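PDB 1S2X: Cag-Z from Helicobacter pylori, which is of uncertain function but is encoded in the cag pathogenicity island, whose genes specify a type IV secretion system, and so probably serves that system. Local coordinates for residues Lys37-Gln40 and Asn41-Ser45; Thr96-Glu99 and Ser100-Asn104; Leu106-Gly109 and Glu110-Glu114; Met152-Ala155 and Phe156-Gly160; Asn169-Val172 and Gln173-Thr177. The protein carries 1 engineered substitution. All coordinates share one frame; numbering follows the deposited sequence.

Interaction 1: Lys37-Gln40 and Asn41-Ser45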
loop_
_atom_site.group_PDB
_atom_site.type_symbol
_atom_site.label_atom_id
_atom_site.label_comp_id
_atom_site.label_asym_id
_atom_site.label_seq_id
_atom_site.Cartn_x
_atom_site.Cartn_y
_atom_site.Cartn_z
ATOM N N LYS A 37 0.296 -19.009 -2.540
ATOM C CA LYS A 37 -0.149 -20.136 -3.346
ATOM C C LYS A 37 0.118 -19.911 -4.818
ATOM O O LYS A 37 0.530 -20.827 -5.530
ATOM C CB LYS A 37 -1.652 -20.352 -3.094
ATOM C CG LYS A 37 -2.001 -21.821 -2.875
ATOM C CD LYS A 37 -3.453 -22.080 -3.252
ATOM C CE LYS A 37 -3.614 -22.165 -4.761
ATOM N NZ LYS A 37 -4.577 -23.234 -5.153
ATOM N N PHE A 38 -0.109 -18.672 -5.284
ATOM C CA PHE A 38 0.180 -18.415 -6.704
ATOM C C PHE A 38 1.663 -18.627 -6.950
ATOM O O PHE A 38 2.071 -19.262 -7.913
ATOM C CB PHE A 38 -0.261 -17.008 -7.117
ATOM C CG PHE A 38 0.068 -16.674 -8.572
ATOM C CD1 PHE A 38 1.140 -15.850 -8.878
ATOM C CD2 PHE A 38 -0.695 -17.193 -9.601
ATOM C CE1 PHE A 38 1.469 -15.542 -10.191
ATOM C CE2 PHE A 38 -0.360 -16.920 -10.921
ATOM C CZ PHE A 38 0.729 -16.123 -11.213
ATOM N N ILE A 39 2.490 -18.073 -6.061
ATOM C CA ILE A 39 3.937 -18.186 -6.257
ATOM C C ILE A 39 4.373 -19.636 -6.331
ATOM O O ILE A 39 5.058 -20.107 -7.246
ATOM C CB ILE A 39 4.668 -17.501 -5.089
ATOM C CG1 ILE A 39 4.592 -15.972 -5.162
ATOM C CG2 ILE A 39 6.092 -18.016 -5.009
ATOM C CD1 ILE A 39 4.835 -15.477 -6.568
ATOM N N GLN A 40 3.931 -20.390 -5.325
ATOM C CA GLN A 40 4.240 -21.818 -5.300
ATOM C C GLN A 40 3.770 -22.555 -6.534
ATOM O O GLN A 40 4.412 -23.498 -6.994
ATOM C CB GLN A 40 3.606 -22.445 -4.035
ATOM C CG GLN A 40 4.431 -22.070 -2.801
ATOM C CD GLN A 40 5.896 -22.441 -2.935
ATOM O OE1 GLN A 40 6.254 -23.589 -3.226
ATOM N NE2 GLN A 40 6.789 -21.477 -2.714
ATOM N N ASN A 41 2.647 -22.188 -7.128
ATOM C CA ASN A 41 2.188 -22.961 -8.275
ATOM C C ASN A 41 2.695 -22.423 -9.595
ATOM O O ASN A 41 2.639 -23.142 -10.600
ATOM C CB ASN A 41 0.652 -23.010 -8.288
ATOM C CG ASN A 41 0.094 -24.010 -7.290
ATOM O OD1 ASN A 41 -1.085 -23.983 -6.933
ATOM N ND2 ASN A 41 0.949 -24.911 -6.817
ATOM N N TYR A 42 3.207 -21.192 -9.681
ATOM C CA TYR A 42 3.555 -20.741 -11.044
ATOM C C TYR A 42 4.935 -20.137 -11.137
ATOM O O TYR A 42 5.473 -19.936 -12.218
ATOM C CB TYR A 42 2.510 -19.717 -11.522
ATOM C CG TYR A 42 1.174 -20.338 -11.867
ATOM C CD1 TYR A 42 1.013 -21.078 -13.031
ATOM C CD2 TYR A 42 0.071 -20.187 -11.035
ATOM C CE1 TYR A 42 -0.203 -21.657 -13.371
ATOM C CE2 TYR A 42 -1.143 -20.759 -11.356
ATOM C CZ TYR A 42 -1.273 -21.492 -12.519
ATOM O OH TYR A 42 -2.484 -22.055 -12.835
ATOM N N ALA A 43 5.537 -19.803 -9.990
ATOM C CA ALA A 43 6.772 -19.013 -10.119
ATOM C C ALA A 43 8.008 -19.722 -9.602
ATOM O O ALA A 43 9.111 -19.172 -9.705
ATOM C CB ALA A 43 6.588 -17.679 -9.411
ATOM N N THR A 44 7.899 -20.930 -9.047
ATOM C CA THR A 44 9.135 -21.574 -8.595
ATOM C C THR A 44 10.087 -21.894 -9.741
ATOM O O THR A 44 11.314 -21.850 -9.568
ATOM C CB THR A 44 8.831 -22.875 -7.823
ATOM O OG1 THR A 44 8.058 -23.725 -8.680
ATOM C CG2 THR A 44 7.997 -22.604 -6.583
ATOM N N SER A 45 9.588 -22.217 -10.930
ATOM C CA SER A 45 10.446 -22.537 -12.069
ATOM C C SER A 45 11.328 -21.388 -12.541
ATOM O O SER A 45 12.309 -21.638 -13.265
ATOM C CB SER A 45 9.587 -23.043 -13.238
ATOM O OG SER A 45 8.899 -21.990 -13.893
#
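In the last turns of helix 31-43, Phe38 and Tyr42 pair one turn apart, ring against ring. CE2 of Phe38 comes to 3.3 Å from CD2 of Tyr42; the ring centroids are 5.1 Å apart and the planes are inclined at 36°, so the pair is neither a parallel stack nor edge-to-face. CB of Tyr42 also sits over one face of the Phe38 ring, displaced toward its rim, as a CH-pi contact 4.3 Å from the centroid. Phe38 has CG anti to its backbone N (chi1 178°), which swings its ring along the helix to meet Tyr42.

Both rings pack on Leu62 of helix 52-68, so this face of helix 31-43 is the one turned to its neighbour in an all-helical fold. The turn at 41-43 is a wider, pi-type one. Ile39 O accepts an i+4 bond from Ala43 N at 2.8 Å and an i+3 bond from Tyr42 N at 3.2 Å. Tyr42 N also bonds to Phe38 O at 2.9 Å. On another side, CD1 of Ile39 meets CB of Ala43 at 4.0 Å, while CG2 of Thr44 lies 3.9 Å from OE1 of Gln40, whose NE2 is held by the hydroxyl of Tyr142.

Interaction 2: Thr96-Glu99 and Ser100-Asn104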
loop_
_atom_site.group_PDB
_atom_site.type_symbol
_atom_site.label_atom_id
_atom_site.label_comp_id
_atom_site.label_asym_id
_atom_site.label_seq_id
_atom_site.Cartn_x
_atom_site.Cartn_y
_atom_site.Cartn_z
ATOM N N THR A 96 -12.338 19.162 13.059
ATOM C CA THR A 96 -13.356 20.194 13.222
ATOM C C THR A 96 -13.819 20.263 14.677
ATOM O O THR A 96 -13.817 21.352 15.253
ATOM C CB THR A 96 -14.562 19.963 12.297
ATOM O OG1 THR A 96 -14.113 19.803 10.950
ATOM C CG2 THR A 96 -15.485 21.180 12.312
ATOM N N PHE A 97 -14.206 19.132 15.244
ATOM C CA PHE A 97 -14.685 19.030 16.613
ATOM C C PHE A 97 -13.656 19.536 17.613
ATOM O O PHE A 97 -14.035 20.000 18.693
ATOM C CB PHE A 97 -15.052 17.590 16.990
ATOM C CG PHE A 97 -15.709 17.481 18.360
ATOM C CD1 PHE A 97 -17.071 17.680 18.506
ATOM C CD2 PHE A 97 -14.962 17.177 19.482
ATOM C CE1 PHE A 97 -17.680 17.586 19.744
ATOM C CE2 PHE A 97 -15.554 17.079 20.724
ATOM C CZ PHE A 97 -16.917 17.286 20.858
ATOM N N ALA A 98 -12.366 19.463 17.289
ATOM C CA ALA A 98 -11.400 20.031 18.233
ATOM C C ALA A 98 -11.422 21.560 18.174
ATOM O O ALA A 98 -11.313 22.241 19.196
ATOM C CB ALA A 98 -10.000 19.515 17.969
ATOM N N GLU A 99 -11.554 22.100 16.967
ATOM C CA GLU A 99 -11.579 23.542 16.753
ATOM C C GLU A 99 -12.921 24.108 17.211
ATOM O O GLU A 99 -13.093 25.316 17.352
ATOM C CB GLU A 99 -11.337 23.914 15.293
ATOM C CG GLU A 99 -10.140 23.260 14.643
ATOM C CD GLU A 99 -10.160 23.342 13.128
ATOM O OE1 GLU A 99 -11.227 23.076 12.531
ATOM O OE2 GLU A 99 -9.097 23.678 12.557
ATOM N N SER A 100 -13.878 23.217 17.450
ATOM C CA SER A 100 -15.178 23.656 17.947
ATOM C C SER A 100 -15.240 23.521 19.467
ATOM O O SER A 100 -16.161 24.029 20.107
ATOM C CB SER A 100 -16.313 22.847 17.315
ATOM O OG SER A 100 -16.466 23.120 15.934
ATOM N N THR A 101 -14.258 22.812 20.023
ATOM C CA THR A 101 -14.314 22.421 21.424
ATOM C C THR A 101 -13.146 22.929 22.255
ATOM O O THR A 101 -13.241 22.920 23.486
ATOM C CB THR A 101 -14.350 20.875 21.528
ATOM O OG1 THR A 101 -15.567 20.375 20.959
ATOM C CG2 THR A 101 -14.330 20.417 22.978
ATOM N N ILE A 102 -12.052 23.350 21.634
ATOM C CA ILE A 102 -10.813 23.588 22.377
ATOM C C ILE A 102 -10.370 25.035 22.265
ATOM O O ILE A 102 -9.957 25.509 21.209
ATOM C CB ILE A 102 -9.720 22.618 21.879
ATOM C CG1 ILE A 102 -10.149 21.148 21.948
ATOM C CG2 ILE A 102 -8.406 22.815 22.607
ATOM C CD1 ILE A 102 -9.027 20.149 21.889
ATOM N N LYS A 103 -10.465 25.774 23.373
ATOM C CA LYS A 103 -10.233 27.213 23.338
ATOM C C LYS A 103 -8.761 27.580 23.331
ATOM O O LYS A 103 -8.346 28.531 22.666
ATOM C CB LYS A 103 -10.924 27.905 24.528
ATOM C CG LYS A 103 -12.319 28.404 24.171
ATOM C CD LYS A 103 -13.175 27.252 23.665
ATOM C CE LYS A 103 -14.104 27.666 22.532
ATOM N NZ LYS A 103 -15.270 26.735 22.423
ATOM N N ASN A 104 -7.927 26.857 24.070
ATOM C CA ASN A 104 -6.513 27.237 24.044
ATOM C C ASN A 104 -5.889 26.850 22.708
ATOM O O ASN A 104 -5.805 25.663 22.387
ATOM C CB ASN A 104 -5.773 26.587 25.209
ATOM C CG ASN A 104 -4.365 27.114 25.385
ATOM O OD1 ASN A 104 -3.525 26.966 24.498
ATOM N ND2 ASN A 104 -4.103 27.726 26.535
#
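Thr101 folds its hydroxyl back over the ring of Phe97 and onto the carbonyl of the same residue, in the weakly bonded last turn of helix 74-101. OG1 of Thr101 bonds to Phe97 O at 2.8 Å, in the carbonyl plane and close to the line of the C=O (160°). Thr101 OG1 also stands over the centre of one face of the Phe97 ring, 3.2 Å above its plane. Two torsions bring the groups together: Phe97 CG lies anti to its backbone N (chi1 -173°), carrying the ring forward, and Thr101 OG1 lies anti to its carbonyl carbon, beside the N.

That is a close polar contact on the outer side. The tightly packed part is at Ala98, which is buried: CD1 of Ile102 reaches CB of Ala98 at 4.1 Å, and both residues pack against Leu108 of helix 105-135. The side of Thr96 and Ser100 is exposed and loosely joined. There OG of Ser100 makes a weak bond to Thr96 O, at 3.3 Å, and the backbone bond from Ser100 N to Thr96 O is weak too. The hydroxyl of Thr96 turns back to Lys92 O.

Ala98 O receives Thr101 N at 3.1 Å from above its carbonyl plane and Ile102 N through a weak, bent bond at 2.8 Å. With Thr101 N poorly angled toward Phe97 O, the threonine hydroxyl supplies the sound bond to that carbonyl, beside a long, weak one from Ser100 N. A side-chain donor thus does most of the bonding where the helical pattern gives out.

Interaction 3: Leu106-Gly109 and Glu110-Glu114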
loop_
_atom_site.group_PDB
_atom_site.type_symbol
_atom_site.label_atom_id
_atom_site.label_comp_id
_atom_site.label_asym_id
_atom_site.label_seq_id
_atom_site.Cartn_x
_atom_site.Cartn_y
_atom_site.Cartn_z
ATOM N N LEU A 106 -2.823 26.855 21.667
ATOM C CA LEU A 106 -1.660 25.966 21.686
ATOM C C LEU A 106 -2.068 24.524 21.964
ATOM O O LEU A 106 -1.555 23.559 21.387
ATOM C CB LEU A 106 -0.658 26.460 22.723
ATOM C CG LEU A 106 0.055 27.780 22.440
ATOM C CD1 LEU A 106 -0.882 28.974 22.538
ATOM C CD2 LEU A 106 1.228 27.953 23.401
ATOM N N THR A 107 -3.018 24.339 22.878
ATOM C CA THR A 107 -3.554 23.014 23.144
ATOM C C THR A 107 -4.216 22.469 21.880
ATOM O O THR A 107 -4.292 21.255 21.658
ATOM C CB THR A 107 -4.570 23.033 24.299
ATOM O OG1 THR A 107 -3.934 23.504 25.500
ATOM C CG2 THR A 107 -5.091 21.635 24.610
ATOM N N LEU A 108 -4.721 23.373 21.037
ATOM C CA LEU A 108 -5.466 22.901 19.857
ATOM C C LEU A 108 -4.446 22.393 18.839
ATOM O O LEU A 108 -4.704 21.442 18.102
ATOM C CB LEU A 108 -6.383 23.976 19.303
ATOM C CG LEU A 108 -7.022 23.807 17.927
ATOM C CD1 LEU A 108 -7.936 22.597 17.867
ATOM C CD2 LEU A 108 -7.810 25.055 17.536
ATOM N N GLY A 109 -3.293 23.053 18.862
ATOM C CA GLY A 109 -2.143 22.632 18.081
ATOM C C GLY A 109 -1.724 21.225 18.473
ATOM O O GLY A 109 -1.396 20.422 17.598
ATOM N N GLU A 110 -1.748 20.930 19.771
ATOM C CA GLU A 110 -1.408 19.599 20.252
ATOM C C GLU A 110 -2.204 18.534 19.491
ATOM O O GLU A 110 -1.672 17.513 19.063
ATOM C CB GLU A 110 -1.702 19.429 21.740
ATOM C CG GLU A 110 -0.728 20.085 22.698
ATOM C CD GLU A 110 0.670 19.518 22.552
ATOM O OE1 GLU A 110 1.367 19.954 21.616
ATOM O OE2 GLU A 110 1.058 18.645 23.357
ATOM N N PHE A 111 -3.495 18.813 19.355
ATOM C CA PHE A 111 -4.433 17.840 18.808
ATOM C C PHE A 111 -4.372 17.821 17.284
ATOM O O PHE A 111 -4.500 16.767 16.669
ATOM C CB PHE A 111 -5.857 18.134 19.290
ATOM C CG PHE A 111 -6.158 17.589 20.677
ATOM C CD1 PHE A 111 -6.469 16.262 20.883
ATOM C CD2 PHE A 111 -6.132 18.422 21.784
ATOM C CE1 PHE A 111 -6.755 15.749 22.136
ATOM C CE2 PHE A 111 -6.424 17.931 23.043
ATOM C CZ PHE A 111 -6.739 16.597 23.229
ATOM N N VAL A 112 -4.169 18.990 16.685
ATOM C CA VAL A 112 -4.084 19.062 15.226
ATOM C C VAL A 112 -2.809 18.381 14.754
ATOM O O VAL A 112 -2.803 17.661 13.749
ATOM C CB VAL A 112 -4.184 20.525 14.771
ATOM C CG1 VAL A 112 -3.473 20.785 13.454
ATOM C CG2 VAL A 112 -5.664 20.902 14.668
ATOM N N ALA A 113 -1.709 18.565 15.474
ATOM C CA ALA A 113 -0.473 17.872 15.139
ATOM C C ALA A 113 -0.570 16.362 15.358
ATOM O O ALA A 113 -0.070 15.579 14.549
ATOM C CB ALA A 113 0.673 18.442 15.957
ATOM N N GLU A 114 -1.198 15.923 16.444
ATOM C CA GLU A 114 -1.310 14.491 16.702
ATOM C C GLU A 114 -2.145 13.808 15.623
ATOM O O GLU A 114 -1.806 12.738 15.124
ATOM C CB GLU A 114 -1.942 14.221 18.066
ATOM C CG GLU A 114 -2.195 12.761 18.388
ATOM C CD GLU A 114 -0.994 12.012 18.926
ATOM O OE1 GLU A 114 -1.182 10.953 19.557
ATOM O OE2 GLU A 114 0.152 12.468 18.717
#
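Phe111 lies one turn on from Thr107 in the opening turns of helix 105-135, and its ring edge faces the Thr107 carbonyl. At the root of the side chain, CB of Phe111 meets Leu108 O, 3.7 Å away. CG stands anti to the carbonyl carbon of Phe111 (chi1 -82°), beside its N, which sends the ring back along the helix toward the preceding turn. CD2 of Phe111 then comes to 3.4 Å from Thr107 O, with that oxygen at the ring edge near its plane. Farther out, CE2 of Phe111 passes CG2 of Thr107 at 4.2 Å. The ring also packs on Ile102 and Leu10.

The turn lies just beyond the helix start, where OD1 of Asn104, in the N-cap position, takes the backbone N of Thr107. From the loop that precedes it, the chain enters this long helix and runs back beside helix 74-101, forming a helical hairpin. Leu108 and Val112 lie on its inner side: CD1 of Leu108 touches CG2 of Val112 at 4.3 Å, and Leu108 also packs on Ala98 and Val112 on Lys95 of the other arm.

The backbone bonds vary along the turn. Phe111 N divides itself between two weak bonds, to Thr107 O at 3.4 Å and to Leu108 O, whereas Val112 N reaches Leu108 O at 2.9 Å. Ala113 N meets Gly109 O at 2.8 Å in a nearly straight N-H...O bond of 168°. On the exposed side, CB of Glu110 rests 3.2 Å from Thr107 O.

Interaction 4: Met152-Ala155 and Phe156-Gly160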
loop_
_atom_site.group_PDB
_atom_site.type_symbol
_atom_site.label_atom_id
_atom_site.label_comp_id
_atom_site.label_asym_id
_atom_site.label_seq_id
_atom_site.Cartn_x
_atom_site.Cartn_y
_atom_site.Cartn_z
HETATM N N MSE A 152 15.986 -7.620 -13.028
HETATM C CA MSE A 152 14.868 -7.588 -12.078
HETATM C C MSE A 152 13.946 -6.426 -12.445
HETATM O O MSE A 152 12.721 -6.552 -12.403
HETATM C CB MSE A 152 15.308 -7.454 -10.628
HETATM C CG MSE A 152 15.631 -8.764 -9.921
HETATM SE SE MSE A 152 16.443 -8.467 -8.318
HETATM C CE MSE A 152 15.134 -7.531 -7.530
ATOM N N GLY A 153 14.552 -5.309 -12.832
ATOM C CA GLY A 153 13.801 -4.127 -13.242
ATOM C C GLY A 153 12.815 -4.454 -14.345
ATOM O O GLY A 153 11.614 -4.155 -14.259
ATOM N N VAL A 154 13.321 -5.102 -15.396
ATOM C CA VAL A 154 12.452 -5.494 -16.506
ATOM C C VAL A 154 11.355 -6.462 -16.084
ATOM O O VAL A 154 10.214 -6.336 -16.543
ATOM C CB VAL A 154 13.327 -6.103 -17.622
ATOM C CG1 VAL A 154 12.489 -6.576 -18.795
ATOM C CG2 VAL A 154 14.354 -5.062 -18.064
ATOM N N ALA A 155 11.673 -7.434 -15.231
ATOM C CA ALA A 155 10.716 -8.410 -14.714
ATOM C C ALA A 155 9.656 -7.650 -13.922
ATOM O O ALA A 155 8.472 -7.941 -14.040
ATOM C CB ALA A 155 11.357 -9.484 -13.850
ATOM N N PHE A 156 10.074 -6.661 -13.135
ATOM C CA PHE A 156 9.090 -5.844 -12.429
ATOM C C PHE A 156 8.127 -5.198 -13.416
ATOM O O PHE A 156 6.917 -5.056 -13.222
ATOM C CB PHE A 156 9.777 -4.767 -11.599
ATOM C CG PHE A 156 10.374 -5.252 -10.284
ATOM C CD1 PHE A 156 11.627 -4.801 -9.896
ATOM C CD2 PHE A 156 9.690 -6.127 -9.477
ATOM C CE1 PHE A 156 12.179 -5.216 -8.695
ATOM C CE2 PHE A 156 10.217 -6.529 -8.262
ATOM C CZ PHE A 156 11.467 -6.074 -7.877
ATOM N N GLN A 157 8.705 -4.785 -14.547
ATOM C CA GLN A 157 7.846 -4.093 -15.517
ATOM C C GLN A 157 6.949 -5.118 -16.187
ATOM O O GLN A 157 5.750 -4.898 -16.355
ATOM C CB GLN A 157 8.688 -3.301 -16.517
ATOM C CG GLN A 157 9.496 -2.184 -15.860
ATOM C CD GLN A 157 10.439 -1.436 -16.779
ATOM O OE1 GLN A 157 11.394 -1.978 -17.341
ATOM N NE2 GLN A 157 10.205 -0.138 -16.944
ATOM N N ILE A 158 7.501 -6.272 -16.568
ATOM C CA ILE A 158 6.626 -7.232 -17.273
ATOM C C ILE A 158 5.544 -7.789 -16.372
ATOM O O ILE A 158 4.457 -8.122 -16.835
ATOM C CB ILE A 158 7.415 -8.411 -17.858
ATOM C CG1 ILE A 158 8.474 -8.008 -18.894
ATOM C CG2 ILE A 158 6.469 -9.456 -18.441
ATOM C CD1 ILE A 158 9.470 -9.121 -19.137
ATOM N N LEU A 159 5.810 -7.895 -15.070
ATOM C CA LEU A 159 4.795 -8.439 -14.167
ATOM C C LEU A 159 3.760 -7.436 -13.717
ATOM O O LEU A 159 2.838 -7.788 -12.964
ATOM C CB LEU A 159 5.485 -9.056 -12.935
ATOM C CG LEU A 159 6.403 -10.238 -13.249
ATOM C CD1 LEU A 159 7.147 -10.706 -11.999
ATOM C CD2 LEU A 159 5.637 -11.414 -13.837
ATOM N N GLY A 160 3.850 -6.182 -14.148
ATOM C CA GLY A 160 2.811 -5.243 -13.745
ATOM C C GLY A 160 3.142 -4.507 -12.468
ATOM O O GLY A 160 2.381 -3.636 -12.023
#
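Met152 and Phe156 run alongside each other, one turn apart in helix 149-158, with their tips in the same direction. Met152 is present as selenomethionine; its chain bends at chi3 (61°), which brings CE of Met152 to 3.9 Å from CE1 of Phe156. Under this apolar pair, Met152 O accepts the backbone N of Phe156 at 2.7 Å, nearly along the C=O axis, and Met152 O also lies 3.2 Å from CD1 of the Phe156 ring, obliquely to it.

The next three carbonyls are satisfied in turn: Gly153 O by Gln157 N, Val154 O by Ile158 N at 2.7 Å in the carbonyl plane, and Ala155 O by Leu159 N at 2.9 Å. Beyond them the pattern tightens, with Gly160 N turning back to Gln157 O at 3.2 Å. The backbone of Phe156 is bonded to that of Asp162 in helix 161-183, and Ile158 O is taken by the guanidinium NH1 of Arg63, from helix 52-68. That helix also receives Ala155 and Leu159 on Val59, while CD1 of Ile158 meets CG1 of Val154 at 4.0 Å.

Gly160 leaves the helix in a conformation in which a CB would press on the preceding carbonyl O. It is also the N-cap residue of helix 161-183, so one glycine ends one helix and begins the next. With its positive phi (91°) and two bonds back into the last turn, Gly160 closes helix 149-158 in a Schellman motif.

Interaction 5: Asn169-Val172 and Gln173-Thr177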
loop_
_atom_site.group_PDB
_atom_site.type_symbol
_atom_site.label_atom_id
_atom_site.label_comp_id
_atom_site.label_asym_id
_atom_site.label_seq_id
_atom_site.Cartn_x
_atom_site.Cartn_y
_atom_site.Cartn_z
ATOM N N ASN A 169 2.619 5.657 -6.144
ATOM C CA ASN A 169 3.241 6.960 -5.970
ATOM C C ASN A 169 2.216 8.091 -5.979
ATOM O O ASN A 169 2.357 9.033 -5.197
ATOM C CB ASN A 169 4.285 7.250 -7.049
ATOM C CG ASN A 169 5.475 6.314 -6.981
ATOM O OD1 ASN A 169 5.539 5.436 -6.119
ATOM N ND2 ASN A 169 6.412 6.505 -7.908
ATOM N N GLU A 170 1.212 8.032 -6.840
ATOM C CA GLU A 170 0.149 9.031 -6.858
ATOM C C GLU A 170 -0.638 9.061 -5.550
ATOM O O GLU A 170 -1.040 10.122 -5.066
ATOM C CB GLU A 170 -0.832 8.766 -8.001
ATOM C CG GLU A 170 -0.168 8.741 -9.368
ATOM C CD GLU A 170 -1.166 8.345 -10.450
ATOM O OE1 GLU A 170 -2.065 7.536 -10.142
ATOM O OE2 GLU A 170 -1.039 8.869 -11.577
ATOM N N ILE A 171 -0.859 7.880 -4.975
ATOM C CA ILE A 171 -1.543 7.805 -3.686
ATOM C C ILE A 171 -0.704 8.422 -2.571
ATOM O O ILE A 171 -1.207 9.192 -1.753
ATOM C CB ILE A 171 -1.898 6.358 -3.320
ATOM C CG1 ILE A 171 -2.967 5.723 -4.222
ATOM C CG2 ILE A 171 -2.319 6.273 -1.859
ATOM C CD1 ILE A 171 -3.506 4.430 -3.648
ATOM N N VAL A 172 0.585 8.107 -2.509
ATOM C CA VAL A 172 1.438 8.723 -1.495
ATOM C C VAL A 172 1.426 10.241 -1.669
ATOM O O VAL A 172 1.564 11.016 -0.719
ATOM C CB VAL A 172 2.865 8.168 -1.593
ATOM C CG1 VAL A 172 3.877 9.039 -0.867
ATOM C CG2 VAL A 172 2.907 6.741 -1.051
ATOM N N GLN A 173 1.259 10.660 -2.922
ATOM C CA GLN A 173 1.280 12.084 -3.240
ATOM C C GLN A 173 0.020 12.758 -2.707
ATOM O O GLN A 173 0.062 13.890 -2.230
ATOM C CB GLN A 173 1.419 12.340 -4.743
ATOM C CG GLN A 173 2.866 12.488 -5.196
ATOM C CD GLN A 173 3.037 12.709 -6.682
ATOM O OE1 GLN A 173 2.928 11.773 -7.479
ATOM N NE2 GLN A 173 3.320 13.960 -7.077
ATOM N N ASP A 174 -1.090 12.032 -2.796
ATOM C CA ASP A 174 -2.347 12.561 -2.276
ATOM C C ASP A 174 -2.396 12.548 -0.746
ATOM O O ASP A 174 -3.021 13.438 -0.156
ATOM C CB ASP A 174 -3.514 11.769 -2.853
ATOM C CG ASP A 174 -4.865 12.334 -2.466
ATOM O OD1 ASP A 174 -5.533 11.650 -1.654
ATOM O OD2 ASP A 174 -5.245 13.413 -2.971
ATOM N N ILE A 175 -1.771 11.566 -0.112
ATOM C CA ILE A 175 -1.632 11.490 1.339
ATOM C C ILE A 175 -0.914 12.747 1.836
ATOM O O ILE A 175 -1.347 13.337 2.828
ATOM C CB ILE A 175 -0.854 10.244 1.776
ATOM C CG1 ILE A 175 -1.664 8.942 1.704
ATOM C CG2 ILE A 175 -0.279 10.419 3.167
ATOM C CD1 ILE A 175 -0.814 7.699 1.882
ATOM N N GLY A 176 0.140 13.113 1.106
ATOM C CA GLY A 176 0.943 14.302 1.339
ATOM C C GLY A 176 0.131 15.578 1.234
ATOM O O GLY A 176 0.281 16.518 2.023
ATOM N N THR A 177 -0.771 15.630 0.255
ATOM C CA THR A 177 -1.684 16.761 0.132
ATOM C C THR A 177 -2.783 16.760 1.180
ATOM O O THR A 177 -3.275 17.814 1.594
ATOM C CB THR A 177 -2.366 16.747 -1.251
ATOM O OG1 THR A 177 -1.311 16.777 -2.208
ATOM C CG2 THR A 177 -3.232 17.982 -1.434
#
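Gln173 O is held by two donors of one residue, Thr177, one turn further along helix 161-183. Thr177 OG1 bonds to Gln173 O at 3.2 Å and the backbone N of Thr177 does so at 3.1 Å, and the two arrive from opposite faces of the carbonyl plane. Thr177 keeps OG1 beside its own N (chi1 -57°), where the hydroxyl can look back along the helix to that oxygen.

Across the turn before it, the side chain of Gln173 is laid back over the Asn169 carbonyl. CB of Gln173 lies 3.3 Å from Glu170 O, and CG of Gln173 is 3.5 Å from Asn169 O. The backbone N of Gln173 bonds to Asn169 O at 3.0 Å. Beyond CG the chain runs extended on the exposed side of the helix. Asp174 turns differently: CG is anti to its backbone N (chi1 -175°), leading the carboxylate forward to a salt bridge with Lys178.

The apolar side belongs to Ile171 and Ile175. CG2 of Ile171 meets CD1 of Ile175 at 4.3 Å, and beneath them Ile175 N bonds to Ile171 O at 2.9 Å. Both side chains are buried, and Ile175 sits between two neighbours, touching Val84 of helix 74-101 and Thr123 and Val127 of helix 105-135. Ile171 adds Tyr77 and Leu80. Val172 extends this apolar surface onto Val127.

Apolar residues spaced three and four apart on one side, polar ones on the other, make this an amphipathic helix packed along two others, the arrangement of a helical bundle.

All five are one-turn contacts in an all-helical chain, yet their places differ. Measured from contact centre to chain centre, interaction 5 is nearest, at about 11 Å, with buried isoleucines facing two other helices; interaction 2, at about 32 Å, is a surface contact in a weakly bonded last turn. Interactions 2 and 3 touch, Ile102 CD1 lying 3.4 Å from Phe111 CD2, where helices 74-101 and 105-135 join. Interactions 1 and 4 lie on the other side of the centre, about 7 Å apart at their nearest atoms, and both pack on helix 52-68. The last turns differ too: a wider, pi-type turn in interaction 1, a threonine hydroxyl in interaction 2, a glycine in interaction 4.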